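Local coordinates for protein beta-lactamase (Sebaldella termitidis, PDB 6N1N) that probably hydrolyses beta-lactam antibiotics to substituted beta-amino acids, as a class D beta-lactamase of the penicillin-binding transpeptidase superfamily, and so confers antibiotic resistance, at residues A[160-163]-A[168-171]; A[58-63]-A[117-122]; A[156-161]-A[204-209]. All coordinates share one frame; numbering follows the deposited sequence. Where two conformers were deposited one is given.

Contact 1: A[160-163]-A[168-171]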
ATOM      1  N   GLU A 160      -2.746  -5.915  15.021  1.00  9.91           N
ATOM      2  CA  GLU A 160      -4.058  -5.383  15.410  1.00 11.09           C
ATOM      3  C   GLU A 160      -3.962  -4.445  16.614  1.00 13.02           C
ATOM      4  O   GLU A 160      -4.777  -4.479  17.541  1.00 15.67           O
ATOM      5  CB  GLU A 160      -5.060  -6.524  15.637  1.00  9.11           C
ATOM      6  CG  GLU A 160      -5.089  -7.433  14.417  1.00  8.81           C
ATOM      7  CD  GLU A 160      -6.297  -8.332  14.273  1.00 14.25           C
ATOM      8  OE1 GLU A 160      -7.236  -8.270  15.094  1.00 14.59           O
ATOM      9  OE2 GLU A 160      -6.266  -9.112  13.310  1.00 13.92           O
ATOM     10  N   LYS A 161      -2.966  -3.555  16.574  1.00 11.34           N
ATOM     11  CA  LYS A 161      -2.719  -2.608  17.652  1.00 12.05           C
ATOM     12  C   LYS A 161      -3.616  -1.382  17.618  1.00 17.85           C
ATOM     13  O   LYS A 161      -3.774  -0.709  18.656  1.00 14.83           O
ATOM     14  CB  LYS A 161      -1.261  -2.144  17.610  1.00 15.47           C
ATOM     15  CG  LYS A 161      -0.234  -3.199  18.044  1.00 27.62           C
ATOM     16  CD  LYS A 161      -0.439  -3.636  19.478  1.00 43.15           C
ATOM     17  CE  LYS A 161       0.890  -3.831  20.202  1.00 56.85           C
ATOM     18  NZ  LYS A 161       1.711  -4.915  19.603  1.00 60.95           N
ATOM     19  N   PHE A 162      -4.180  -1.049  16.461  1.00 14.94           N
ATOM     20  CA  PHE A 162      -5.062   0.099  16.366  1.00 13.66           C
ATOM     21  C   PHE A 162      -6.402  -0.221  17.019  1.00 15.64           C
ATOM     22  O   PHE A 162      -6.828  -1.375  17.066  1.00 16.54           O
ATOM     23  CB  PHE A 162      -5.298   0.475  14.905  1.00 13.50           C
ATOM     24  CG  PHE A 162      -4.040   0.696  14.103  1.00 14.59           C
ATOM     25  CD1 PHE A 162      -3.027   1.493  14.575  1.00 11.91           C
ATOM     26  CD2 PHE A 162      -3.888   0.103  12.852  1.00 14.71           C
ATOM     27  CE1 PHE A 162      -1.870   1.693  13.815  1.00 12.65           C
ATOM     28  CE2 PHE A 162      -2.732   0.325  12.075  1.00 12.30           C
ATOM     29  CZ  PHE A 162      -1.741   1.118  12.565  1.00 10.29           C
HETATM   30  N   MSE A 163      -7.072   0.812  17.517  0.50 18.06           N
HETATM   31  CA  MSE A 163      -8.383   0.626  18.123  0.50 20.47           C
HETATM   32  C   MSE A 163      -9.456   0.519  17.036  0.50 19.60           C
HETATM   33  O   MSE A 163     -10.143   1.488  16.702  0.50 19.54           O
HETATM   34  CB  MSE A 163      -8.682   1.766  19.100  0.50 26.86           C
HETATM   35  CG  MSE A 163      -7.687   1.839  20.264  0.50 41.02           C
HETATM   36 SE   MSE A 163      -7.603   0.198  21.337  0.50 41.32          SE
HETATM   37  CE  MSE A 163      -9.496   0.083  21.797  0.50 38.82           C
ATOM     38  N   THR A 168     -13.597  -5.372  11.455  1.00 15.79           N
ATOM     39  CA  THR A 168     -12.835  -4.530  10.543  1.00 12.66           C
ATOM     40  C   THR A 168     -11.511  -5.168  10.167  1.00  9.92           C
ATOM     41  O   THR A 168     -11.140  -5.235   8.988  1.00 13.31           O
ATOM     42  CB  THR A 168     -12.603  -3.181  11.210  1.00 14.61           C
ATOM     43  OG1 THR A 168     -13.874  -2.552  11.375  1.00 15.24           O
ATOM     44  CG2 THR A 168     -11.703  -2.321  10.396  1.00 12.12           C
ATOM     45  N   TYR A 169     -10.758  -5.606  11.176  1.00 12.08           N
ATOM     46  CA  TYR A 169      -9.495  -6.276  10.896  1.00  9.62           C
ATOM     47  C   TYR A 169      -9.696  -7.550  10.075  1.00 14.19           C
ATOM     48  O   TYR A 169      -8.920  -7.829   9.147  1.00 13.08           O
ATOM     49  CB  TYR A 169      -8.807  -6.634  12.208  1.00 11.56           C
ATOM     50  CG  TYR A 169      -8.063  -5.533  12.901  1.00 10.37           C
ATOM     51  CD1 TYR A 169      -6.951  -4.948  12.319  1.00 11.55           C
ATOM     52  CD2 TYR A 169      -8.435  -5.129  14.191  1.00 12.22           C
ATOM     53  CE1 TYR A 169      -6.250  -3.956  12.966  1.00 13.23           C
ATOM     54  CE2 TYR A 169      -7.728  -4.130  14.867  1.00 13.86           C
ATOM     55  CZ  TYR A 169      -6.634  -3.560  14.254  1.00 12.36           C
ATOM     56  OH  TYR A 169      -5.917  -2.586  14.874  1.00 14.12           O
ATOM     57  N   LYS A 170     -10.697  -8.359  10.422  1.00 14.43           N
ATOM     58  CA  LYS A 170     -10.869  -9.644   9.754  1.00 10.34           C
ATOM     59  C   LYS A 170     -11.181  -9.451   8.268  1.00  9.58           C
ATOM     60  O   LYS A 170     -10.607 -10.133   7.405  1.00 12.86           O
ATOM     61  CB  LYS A 170     -11.979 -10.458  10.435  1.00 16.43           C
ATOM     62  CG  LYS A 170     -12.373 -11.777   9.727  1.00 32.21           C
ATOM     63  CD  LYS A 170     -13.203 -12.669  10.667  1.00 42.99           C
ATOM     64  CE  LYS A 170     -14.018 -13.738   9.943  1.00 58.11           C
ATOM     65  NZ  LYS A 170     -13.213 -14.908   9.497  1.00 72.37           N
ATOM     66  N   ILE A 171     -12.068  -8.512   7.958  1.00 12.21           N
ATOM     67  CA  ILE A 171     -12.432  -8.248   6.572  1.00 14.81           C
ATOM     68  C   ILE A 171     -11.247  -7.688   5.793  1.00  7.76           C
ATOM     69  O   ILE A 171     -10.961  -8.128   4.677  1.00 10.00           O
ATOM     70  CB  ILE A 171     -13.643  -7.297   6.514  1.00  9.97           C
ATOM     71  CG1 ILE A 171     -14.923  -8.021   6.948  1.00 11.50           C
ATOM     72  CG2 ILE A 171     -13.767  -6.727   5.127  1.00 14.51           C
ATOM     73  CD1 ILE A 171     -16.071  -7.084   7.285  1.00 17.16           C
TER
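Tyr169 OH donates a hydrogen bond of 2.7 Å to Phe162 O, and with it helix 166-175 grips the loop that leads into it. That loop begins with a Schellman motif: Glu160, with positive phi, breaks helix 147-159 and sends the chain round toward the next helix, so the contact shows how a loop between consecutive helices can be tied back onto the second by a tyrosine. The hydroxyl reaches the carbonyl oxygen from the side, at a C=O...OH angle of 106°, and is tilted out of the carbonyl plane. Phe162 O in turn lies at the edge of the tyrosine ring, near its plane. The fit around the hydroxyl is close, for Phe162 CB stands only 3.1 Å from Tyr169 OH.

The second element is a stack. Glu160 runs over one face of the Tyr169 ring in the direction opposite to the tyrosine side chain, from its CA, 3.4 Å from Tyr169 CZ, to its carboxylate above Tyr169 CG and CB. Its CB forms a CH-pi contact 3.6 Å from the centroid of the Tyr169 ring. With CG of Glu160 anti to its own carbonyl carbon (chi1 -53°) and an extended chain beyond, the acid lies flat on the ring, the two planes only 13° apart. A salt bridge from Glu160 OE2 to Lys173, one turn further along helix 166-175, holds the carboxylate in this position.

Beyond the two segments, the Phe162 ring meets Phe123 and touches Asn156, while Met163 N is bonded to Glu122 OE2. The loop is therefore fastened to the neighbouring helices as well. Along the stack, the closest side-chain approach is that of Glu160 OE1 to Tyr169 CD2, 3.5 Å.

Contact 2: A[58-63]-A[117-122]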
ATOM      1  N   SER A  58      -9.720   1.406   3.618  1.00 12.13           N
ATOM      2  CA  SER A  58     -10.636   0.283   3.805  1.00  8.42           C
ATOM      3  C   SER A  58     -10.900   0.029   5.288  1.00 10.94           C
ATOM      4  O   SER A  58     -12.038  -0.263   5.680  1.00 10.82           O
ATOM      5  CB  SER A  58     -10.088  -0.976   3.126  1.00 11.23           C
ATOM      6  OG  SER A  58      -9.984  -0.796   1.723  1.00  9.39           O
ATOM      7  N   LEU A  59      -9.861   0.099   6.126  1.00 10.21           N
ATOM      8  CA  LEU A  59     -10.089   0.007   7.571  1.00  8.37           C
ATOM      9  C   LEU A  59     -11.045   1.094   8.028  1.00 11.77           C
ATOM     10  O   LEU A  59     -11.969   0.841   8.814  1.00  9.89           O
ATOM     11  CB  LEU A  59      -8.779   0.137   8.353  1.00  9.75           C
ATOM     12  CG  LEU A  59      -7.687  -0.925   8.163  1.00  9.17           C
ATOM     13  CD1 LEU A  59      -6.393  -0.420   8.774  1.00  8.67           C
ATOM     14  CD2 LEU A  59      -8.073  -2.245   8.764  1.00 10.15           C
ATOM     15  N   ILE A  60     -10.829   2.323   7.541  1.00 10.29           N
ATOM     16  CA  ILE A  60     -11.628   3.449   7.996  1.00  9.21           C
ATOM     17  C   ILE A  60     -13.071   3.291   7.532  1.00  9.89           C
ATOM     18  O   ILE A  60     -14.004   3.523   8.301  1.00 11.55           O
ATOM     19  CB  ILE A  60     -11.012   4.776   7.513  1.00  9.50           C
ATOM     20  CG1 ILE A  60      -9.660   5.029   8.202  1.00 11.18           C
ATOM     21  CG2 ILE A  60     -11.943   5.949   7.790  1.00 11.47           C
ATOM     22  CD1 ILE A  60      -8.845   6.170   7.610  1.00 10.22           C
ATOM     23  N   PHE A  61     -13.280   2.904   6.265  1.00 13.46           N
ATOM     24  CA  PHE A  61     -14.640   2.727   5.752  1.00 12.52           C
ATOM     25  C   PHE A  61     -15.441   1.737   6.607  1.00 11.70           C
ATOM     26  O   PHE A  61     -16.614   1.984   6.923  1.00 14.81           O
ATOM     27  CB  PHE A  61     -14.607   2.237   4.299  1.00 11.12           C
ATOM     28  CG  PHE A  61     -14.415   3.325   3.260  1.00 11.42           C
ATOM     29  CD1 PHE A  61     -13.881   4.560   3.580  1.00  8.25           C
ATOM     30  CD2 PHE A  61     -14.754   3.080   1.946  1.00 11.40           C
ATOM     31  CE1 PHE A  61     -13.700   5.522   2.618  1.00 11.69           C
ATOM     32  CE2 PHE A  61     -14.590   4.043   0.978  1.00 13.37           C
ATOM     33  CZ  PHE A  61     -14.070   5.266   1.316  1.00 14.76           C
ATOM     34  N   LEU A  62     -14.839   0.610   6.988  1.00 10.82           N
ATOM     35  CA  LEU A  62     -15.563  -0.362   7.790  1.00  9.36           C
ATOM     36  C   LEU A  62     -15.782   0.137   9.207  1.00 13.29           C
ATOM     37  O   LEU A  62     -16.885   0.022   9.743  1.00 13.66           O
ATOM     38  CB  LEU A  62     -14.822  -1.699   7.792  1.00 15.72           C
ATOM     39  CG  LEU A  62     -14.845  -2.346   6.417  1.00 12.02           C
ATOM     40  CD1 LEU A  62     -13.741  -3.360   6.317  1.00 12.03           C
ATOM     41  CD2 LEU A  62     -16.202  -3.016   6.136  1.00 15.49           C
ATOM     42  N   GLU A  63     -14.739   0.680   9.839  1.00 12.52           N
ATOM     43  CA  GLU A  63     -14.894   1.112  11.229  1.00 12.81           C
ATOM     44  C   GLU A  63     -15.925   2.229  11.357  1.00 16.34           C
ATOM     45  O   GLU A  63     -16.691   2.275  12.342  1.00 15.47           O
ATOM     46  CB  GLU A  63     -13.546   1.550  11.799  1.00 13.09           C
ATOM     47  CG  GLU A  63     -13.530   1.688  13.339  1.00 17.82           C
ATOM     48  CD  GLU A  63     -13.690   0.366  14.064  1.00 16.88           C
ATOM     49  OE1 GLU A  63     -13.515  -0.687  13.424  1.00 17.33           O
ATOM     50  OE2 GLU A  63     -13.961   0.387  15.291  1.00 18.24           O
ATOM     51  N   LYS A 117      -8.304  12.885  10.118  1.00 13.92           N
ATOM     52  CA  LYS A 117      -7.100  13.264  10.857  1.00 10.86           C
ATOM     53  C   LYS A 117      -6.917  12.413  12.105  1.00 13.96           C
ATOM     54  O   LYS A 117      -5.786  12.060  12.459  1.00 15.87           O
ATOM     55  CB  LYS A 117      -7.131  14.747  11.222  1.00 13.34           C
ATOM     56  CG  LYS A 117      -6.836  15.653  10.025  1.00 17.88           C
ATOM     57  CD  LYS A 117      -6.999  17.121  10.382  1.00 34.84           C
ATOM     58  CE  LYS A 117      -6.718  18.002   9.175  1.00 53.73           C
ATOM     59  NZ  LYS A 117      -7.058  19.426   9.430  1.00 71.12           N
ATOM     60  N   GLU A 118      -8.021  12.052  12.771  1.00 12.53           N
ATOM     61  CA  GLU A 118      -7.940  11.163  13.928  1.00 14.34           C
ATOM     62  C   GLU A 118      -7.346   9.816  13.558  1.00 12.46           C
ATOM     63  O   GLU A 118      -6.478   9.288  14.265  1.00 13.21           O
ATOM     64  CB  GLU A 118      -9.316  10.951  14.542  1.00 15.84           C
ATOM     65  CG  GLU A 118      -9.885  12.139  15.262  1.00 21.95           C
ATOM     66  CD  GLU A 118     -11.309  11.854  15.720  1.00 29.96           C
ATOM     67  OE1 GLU A 118     -11.691  10.657  15.764  1.00 28.99           O
ATOM     68  OE2 GLU A 118     -12.040  12.813  16.016  1.00 34.69           O
ATOM     69  N   TYR A 119      -7.804   9.233  12.438  1.00 12.80           N
ATOM     70  CA  TYR A 119      -7.255   7.967  11.979  1.00 10.25           C
ATOM     71  C   TYR A 119      -5.804   8.094  11.536  1.00 13.16           C
ATOM     72  O   TYR A 119      -4.993   7.203  11.796  1.00 11.57           O
ATOM     73  CB  TYR A 119      -8.120   7.400  10.848  1.00 12.05           C
ATOM     74  CG  TYR A 119      -9.367   6.711  11.357  1.00 11.56           C
ATOM     75  CD1 TYR A 119      -9.293   5.464  11.964  1.00 11.58           C
ATOM     76  CD2 TYR A 119     -10.612   7.316  11.254  1.00 10.79           C
ATOM     77  CE1 TYR A 119     -10.434   4.828  12.432  1.00 16.40           C
ATOM     78  CE2 TYR A 119     -11.758   6.688  11.716  1.00 12.96           C
ATOM     79  CZ  TYR A 119     -11.660   5.450  12.309  1.00 16.75           C
ATOM     80  OH  TYR A 119     -12.804   4.838  12.773  1.00 19.66           O
ATOM     81  N   LEU A 120      -5.448   9.190  10.854  1.00 11.97           N
ATOM     82  CA  LEU A 120      -4.059   9.367  10.446  1.00  9.42           C
ATOM     83  C   LEU A 120      -3.142   9.464  11.666  1.00 12.57           C
ATOM     84  O   LEU A 120      -2.003   8.982  11.615  1.00 10.27           O
ATOM     85  CB  LEU A 120      -3.935  10.596   9.542  1.00 14.50           C
ATOM     86  CG  LEU A 120      -4.731  10.524   8.233  1.00 10.14           C
ATOM     87  CD1 LEU A 120      -4.541  11.799   7.431  1.00 16.65           C
ATOM     88  CD2 LEU A 120      -4.388   9.325   7.343  1.00 13.84           C
ATOM     89  N   LYS A 121      -3.642  10.021  12.771  1.00 10.74           N
ATOM     90  CA  LYS A 121      -2.869  10.059  14.015  1.00 11.82           C
ATOM     91  C   LYS A 121      -2.743   8.664  14.623  1.00 10.38           C
ATOM     92  O   LYS A 121      -1.640   8.229  14.986  1.00 13.92           O
ATOM     93  CB  LYS A 121      -3.527  11.032  14.990  1.00 13.50           C
ATOM     94  CG  LYS A 121      -2.822  11.154  16.337  1.00 15.82           C
ATOM     95  CD  LYS A 121      -3.469  12.250  17.191  1.00 32.32           C
ATOM     96  CE  LYS A 121      -3.143  12.111  18.680  1.00 43.40           C
ATOM     97  NZ  LYS A 121      -1.915  12.856  19.083  1.00 61.12           N
ATOM     98  N   GLU A 122      -3.868   7.956  14.747  1.00 11.97           N
ATOM     99  CA  GLU A 122      -3.865   6.588  15.258  1.00 13.07           C
ATOM    100  C   GLU A 122      -2.925   5.706  14.456  1.00 14.60           C
ATOM    101  O   GLU A 122      -2.195   4.876  15.020  1.00 14.94           O
ATOM    102  CB  GLU A 122      -5.304   6.066  15.221  1.00 18.08           C
ATOM    103  CG  GLU A 122      -5.531   4.604  15.592  1.00 27.25           C
ATOM    104  CD  GLU A 122      -5.453   4.344  17.074  1.00 34.28           C
ATOM    105  OE1 GLU A 122      -5.291   5.314  17.841  1.00 32.61           O
ATOM    106  OE2 GLU A 122      -5.549   3.165  17.481  1.00 25.72           O
TER
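Ile60 and Tyr119 join two helices of the helical region of this class D beta-lactamase: helix 56-63, which follows the Ser-x-x-Lys motif carrying the predicted acylated Ser51 and the carboxylated lysine at position 54, and helix 113-122. The CA atoms of Ile60 and Tyr119 are 7.4 Å apart, a separation that the tyrosine ring spans.

Apolar packing and CH-pi contact carry most of the interface. Ile60 CG1 lies 3.9 Å from the centroid of the Tyr119 ring and 22° off its normal, over the face but displaced toward the rim on the side of Tyr119 CG. CD1, carried by CG1, reaches back to 3.5 Å from Tyr119 CB, while the other branch, CG2 from CB, sits 4.0 Å from Tyr119 CE2, further out along the ring. The isoleucine and the tyrosine reach across from their two helices and overlap side by side, pointing opposite ways. Ile60 also touches Tyr116, one turn before Tyr119 on helix 113-122.

A polar end meeting an aliphatic stem supplies the rest. Glu63, one turn beyond Ile60, approaches the ring at its edge, and its CB and CG methylenes lie against the phenolic oxygen. CG is anti to the backbone N, and a bend at the next bond (chi2 67°) leads the carboxylate away from Tyr119, at 71° to the ring plane. Glu63 OE1 instead accepts from Thr168 OG1 and Ser165 N at the start of helix 166-175, and the adjacent Glu64 provides, through OE2, the hydrogen-bond partner of the Tyr119 hydroxyl. Two consecutive acids thus divide the work, one binding a third helix and the other this tyrosine. Against the phenolic oxygen itself, Glu63 CG rests 3.3 Å from Tyr119 OH, with Glu63 CB at 3.5 Å from the same oxygen.

Contact 3: A[156-161]-A[204-209]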
ATOM      1  N   ASN A 156       1.627  -2.669  12.684  1.00  8.39           N
ATOM      2  CA  ASN A 156       0.554  -2.387  13.623  1.00  9.17           C
ATOM      3  C   ASN A 156      -0.780  -2.968  13.158  1.00 11.02           C
ATOM      4  O   ASN A 156      -1.591  -3.387  13.978  1.00  9.83           O
ATOM      5  CB  ASN A 156       0.444  -0.876  13.849  1.00 12.21           C
ATOM      6  CG  ASN A 156       1.481  -0.371  14.825  1.00 15.92           C
ATOM      7  OD1 ASN A 156       1.747  -1.011  15.837  1.00 17.87           O
ATOM      8  ND2 ASN A 156       2.085   0.764  14.522  1.00 19.05           N
ATOM      9  N   LEU A 157      -1.055  -2.943  11.851  1.00  9.76           N
ATOM     10  CA  LEU A 157      -2.249  -3.605  11.332  1.00  8.39           C
ATOM     11  C   LEU A 157      -2.199  -5.107  11.597  1.00 11.14           C
ATOM     12  O   LEU A 157      -3.151  -5.700  12.148  1.00  8.95           O
ATOM     13  CB  LEU A 157      -2.388  -3.289   9.820  1.00  7.37           C
ATOM     14  CG  LEU A 157      -3.656  -3.644   9.047  1.00 13.36           C
ATOM     15  CD1 LEU A 157      -3.623  -3.119   7.581  1.00 10.21           C
ATOM     16  CD2 LEU A 157      -3.931  -5.119   9.028  1.00 21.11           C
ATOM     17  N   TYR A 158      -1.078  -5.739  11.236  1.00  9.58           N
ATOM     18  CA  TYR A 158      -0.912  -7.168  11.469  1.00  9.76           C
ATOM     19  C   TYR A 158      -1.076  -7.533  12.939  1.00 10.37           C
ATOM     20  O   TYR A 158      -1.730  -8.537  13.261  1.00  9.53           O
ATOM     21  CB  TYR A 158       0.458  -7.600  10.947  1.00 11.30           C
ATOM     22  CG  TYR A 158       0.769  -9.054  11.232  1.00  6.53           C
ATOM     23  CD1 TYR A 158       0.177 -10.063  10.494  1.00  7.93           C
ATOM     24  CD2 TYR A 158       1.643  -9.404  12.238  1.00 10.55           C
ATOM     25  CE1 TYR A 158       0.444 -11.404  10.753  1.00 10.92           C
ATOM     26  CE2 TYR A 158       1.923 -10.718  12.507  1.00  8.59           C
ATOM     27  CZ  TYR A 158       1.327 -11.724  11.751  1.00 10.39           C
ATOM     28  OH  TYR A 158       1.620 -13.043  12.033  1.00 13.98           O
ATOM     29  N   GLU A 159      -0.471  -6.764  13.838  1.00 11.06           N
ATOM     30  CA  GLU A 159      -0.585  -7.013  15.273  1.00  9.41           C
ATOM     31  C   GLU A 159      -1.928  -6.581  15.836  1.00  8.75           C
ATOM     32  O   GLU A 159      -2.226  -6.878  17.001  1.00 13.40           O
ATOM     33  CB  GLU A 159       0.550  -6.296  16.005  1.00 13.36           C
ATOM     34  CG  GLU A 159       1.895  -6.987  15.798  1.00 14.42           C
ATOM     35  CD  GLU A 159       3.044  -6.315  16.535  1.00 17.97           C
ATOM     36  OE1 GLU A 159       2.888  -5.139  16.933  1.00 19.30           O
ATOM     37  OE2 GLU A 159       4.090  -6.978  16.717  1.00 16.40           O
ATOM     38  N   GLU A 160      -2.746  -5.915  15.021  1.00  9.91           N
ATOM     39  CA  GLU A 160      -4.058  -5.383  15.410  1.00 11.09           C
ATOM     40  C   GLU A 160      -3.962  -4.445  16.614  1.00 13.02           C
ATOM     41  O   GLU A 160      -4.777  -4.479  17.541  1.00 15.67           O
ATOM     42  CB  GLU A 160      -5.060  -6.524  15.637  1.00  9.11           C
ATOM     43  CG  GLU A 160      -5.089  -7.433  14.417  1.00  8.81           C
ATOM     44  CD  GLU A 160      -6.297  -8.332  14.273  1.00 14.25           C
ATOM     45  OE1 GLU A 160      -7.236  -8.270  15.094  1.00 14.59           O
ATOM     46  OE2 GLU A 160      -6.266  -9.112  13.310  1.00 13.92           O
ATOM     47  N   LYS A 161      -2.966  -3.555  16.574  1.00 11.34           N
ATOM     48  CA  LYS A 161      -2.719  -2.608  17.652  1.00 12.05           C
ATOM     49  C   LYS A 161      -3.616  -1.382  17.618  1.00 17.85           C
ATOM     50  O   LYS A 161      -3.774  -0.709  18.656  1.00 14.83           O
ATOM     51  CB  LYS A 161      -1.261  -2.144  17.610  1.00 15.47           C
ATOM     52  CG  LYS A 161      -0.234  -3.199  18.044  1.00 27.62           C
ATOM     53  CD  LYS A 161      -0.439  -3.636  19.478  1.00 43.15           C
ATOM     54  CE  LYS A 161       0.890  -3.831  20.202  1.00 56.85           C
ATOM     55  NZ  LYS A 161       1.711  -4.915  19.603  1.00 60.95           N
ATOM     56  N   VAL A 204       3.283  -2.212  -1.672  1.00  9.30           N
ATOM     57  CA  VAL A 204       3.486  -2.346  -0.228  1.00  8.76           C
ATOM     58  C   VAL A 204       2.571  -3.443   0.291  1.00  8.18           C
ATOM     59  O   VAL A 204       1.559  -3.780  -0.328  1.00  7.36           O
ATOM     60  CB  VAL A 204       3.226  -1.020   0.525  1.00 10.77           C
ATOM     61  CG1 VAL A 204       4.024   0.146  -0.095  1.00  8.94           C
ATOM     62  CG2 VAL A 204       1.720  -0.704   0.600  1.00  8.73           C
ATOM     63  N   GLY A 205       2.948  -4.027   1.429  1.00  9.02           N
ATOM     64  CA  GLY A 205       2.143  -5.082   2.015  1.00  9.72           C
ATOM     65  C   GLY A 205       2.977  -5.965   2.923  1.00  7.74           C
ATOM     66  O   GLY A 205       3.951  -5.518   3.524  1.00  9.42           O
ATOM     67  N   TYR A 206       2.565  -7.227   3.011  1.00  7.40           N
ATOM     68  CA  TYR A 206       3.331  -8.204   3.763  1.00  7.71           C
ATOM     69  C   TYR A 206       3.041  -9.582   3.202  1.00  9.24           C
ATOM     70  O   TYR A 206       1.976  -9.840   2.635  1.00  8.30           O
ATOM     71  CB  TYR A 206       3.064  -8.132   5.277  1.00 10.19           C
ATOM     72  CG  TYR A 206       1.681  -8.456   5.840  1.00  9.55           C
ATOM     73  CD1 TYR A 206       1.347  -9.755   6.224  1.00  9.50           C
ATOM     74  CD2 TYR A 206       0.757  -7.461   6.090  1.00  7.94           C
ATOM     75  CE1 TYR A 206       0.115 -10.044   6.815  1.00  7.23           C
ATOM     76  CE2 TYR A 206      -0.511  -7.753   6.660  1.00 10.70           C
ATOM     77  CZ  TYR A 206      -0.822  -9.050   7.011  1.00 10.62           C
ATOM     78  OH  TYR A 206      -2.045  -9.342   7.614  1.00 10.72           O
ATOM     79  N   ILE A 207       4.013 -10.464   3.368  1.00  9.69           N
ATOM     80  CA  ILE A 207       3.943 -11.827   2.880  1.00  7.49           C
ATOM     81  C   ILE A 207       4.181 -12.757   4.056  1.00 11.46           C
ATOM     82  O   ILE A 207       5.150 -12.588   4.806  1.00 11.81           O
ATOM     83  CB  ILE A 207       4.944 -12.083   1.738  1.00  9.16           C
ATOM     84  CG1 ILE A 207       4.691 -13.486   1.153  1.00 10.31           C
ATOM     85  CG2 ILE A 207       6.422 -11.920   2.157  1.00 10.66           C
ATOM     86  CD1 ILE A 207       5.470 -13.757  -0.175  1.00 11.70           C
ATOM     87  N   GLU A 208       3.281 -13.725   4.214  1.00  8.48           N
ATOM     88  CA  GLU A 208       3.394 -14.794   5.207  1.00  9.32           C
ATOM     89  C   GLU A 208       4.093 -15.973   4.544  1.00  9.47           C
ATOM     90  O   GLU A 208       3.572 -16.553   3.583  1.00 10.52           O
ATOM     91  CB  GLU A 208       2.007 -15.199   5.719  1.00  9.76           C
ATOM     92  CG  GLU A 208       1.303 -14.066   6.472  1.00  9.17           C
ATOM     93  CD  GLU A 208      -0.152 -14.298   6.865  1.00 13.50           C
ATOM     94  OE1 GLU A 208      -0.899 -14.945   6.101  1.00 14.68           O
ATOM     95  OE2 GLU A 208      -0.568 -13.794   7.952  1.00 12.74           O
ATOM     96  N   ALA A 209       5.262 -16.342   5.072  1.00  9.26           N
ATOM     97  CA  ALA A 209       6.093 -17.373   4.468  1.00 10.93           C
ATOM     98  C   ALA A 209       7.101 -17.836   5.505  1.00 13.96           C
ATOM     99  O   ALA A 209       7.531 -17.050   6.352  1.00 11.70           O
ATOM    100  CB  ALA A 209       6.829 -16.855   3.232  1.00 13.30           C
TER
HETATM  101  O   HOH W   1       0.852 -14.739  10.217  1.00 14.98           O
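Tyr158, on the last turn of helix 147-159, meets Tyr206 and Glu208 of strand 198-209, and the residues to either side of it serve to end the helix. Asn156, first in the segment, accepts through its O a bond from Lys161 N at 2.9 Å. Leu157 points toward the strand and packs on Ile55; its O receives Glu160 N, also over 2.9 Å, and the two bonds together make the Schellman motif.

Tyr158 follows, with CG anti to the backbone N (chi1 176°), a torsion that carries the ring across to the sheet. It makes an offset edge-to-face pair, its edge turned to the face of Tyr206, with ring centroids 5.3 Å apart and planes at 73°. The nearest atoms are Tyr158 CD1 and Tyr206 CE1, at 3.7 Å. Further out along the same edge, Tyr158 CE1 comes to 3.8 Å from Glu208 OE2, and beyond it a water bridges the two side chains: it lies 2.6 Å from Tyr158 OH and donates to Glu208 OE2 over 2.8 Å. The other oxygen of Glu208 is engaged in a salt bridge with Arg187, so the carboxylate is steadied from the neighbouring strand while it holds the water. Tyr30 and Phe215 extend the aromatic cluster, the former on Tyr158 and the latter on Tyr206.

Glu159 comes next; its OE1 pairs with Lys161 NZ at 2.9 Å, the ammonium nitrogen lying well above the carboxylate plane, and its OE2 bonds to Tyr30 OH. Glu160 then departs from the helical path. A helix end seated by aromatic side chains on an antiparallel strand is one instance of the helix-on-sheet packing that builds the serine beta-lactamase and penicillin-binding protein fold.

Overall arrangement
Contacts 1 and 3 share Glu160 and Lys161 and use the same helix end in two directions: contact 3 seats it on the central sheet, contact 1 folds the following loop onto helix 166-175. Contact 2 lies within the helical region and joins contact 1 through Thr168 to Glu63 and Met163 to Glu122. All three are partly buried, and contact 3 is nearest the centre of the chain. Each turns on a tyrosine, yet with different chemistry: a direct hydrogen bond and carboxylate stack in 1, an aliphatic cover in 2, and an aromatic pair with a bridging water in 3. Leu59 and Leu157 bring contacts 2 and 3 together.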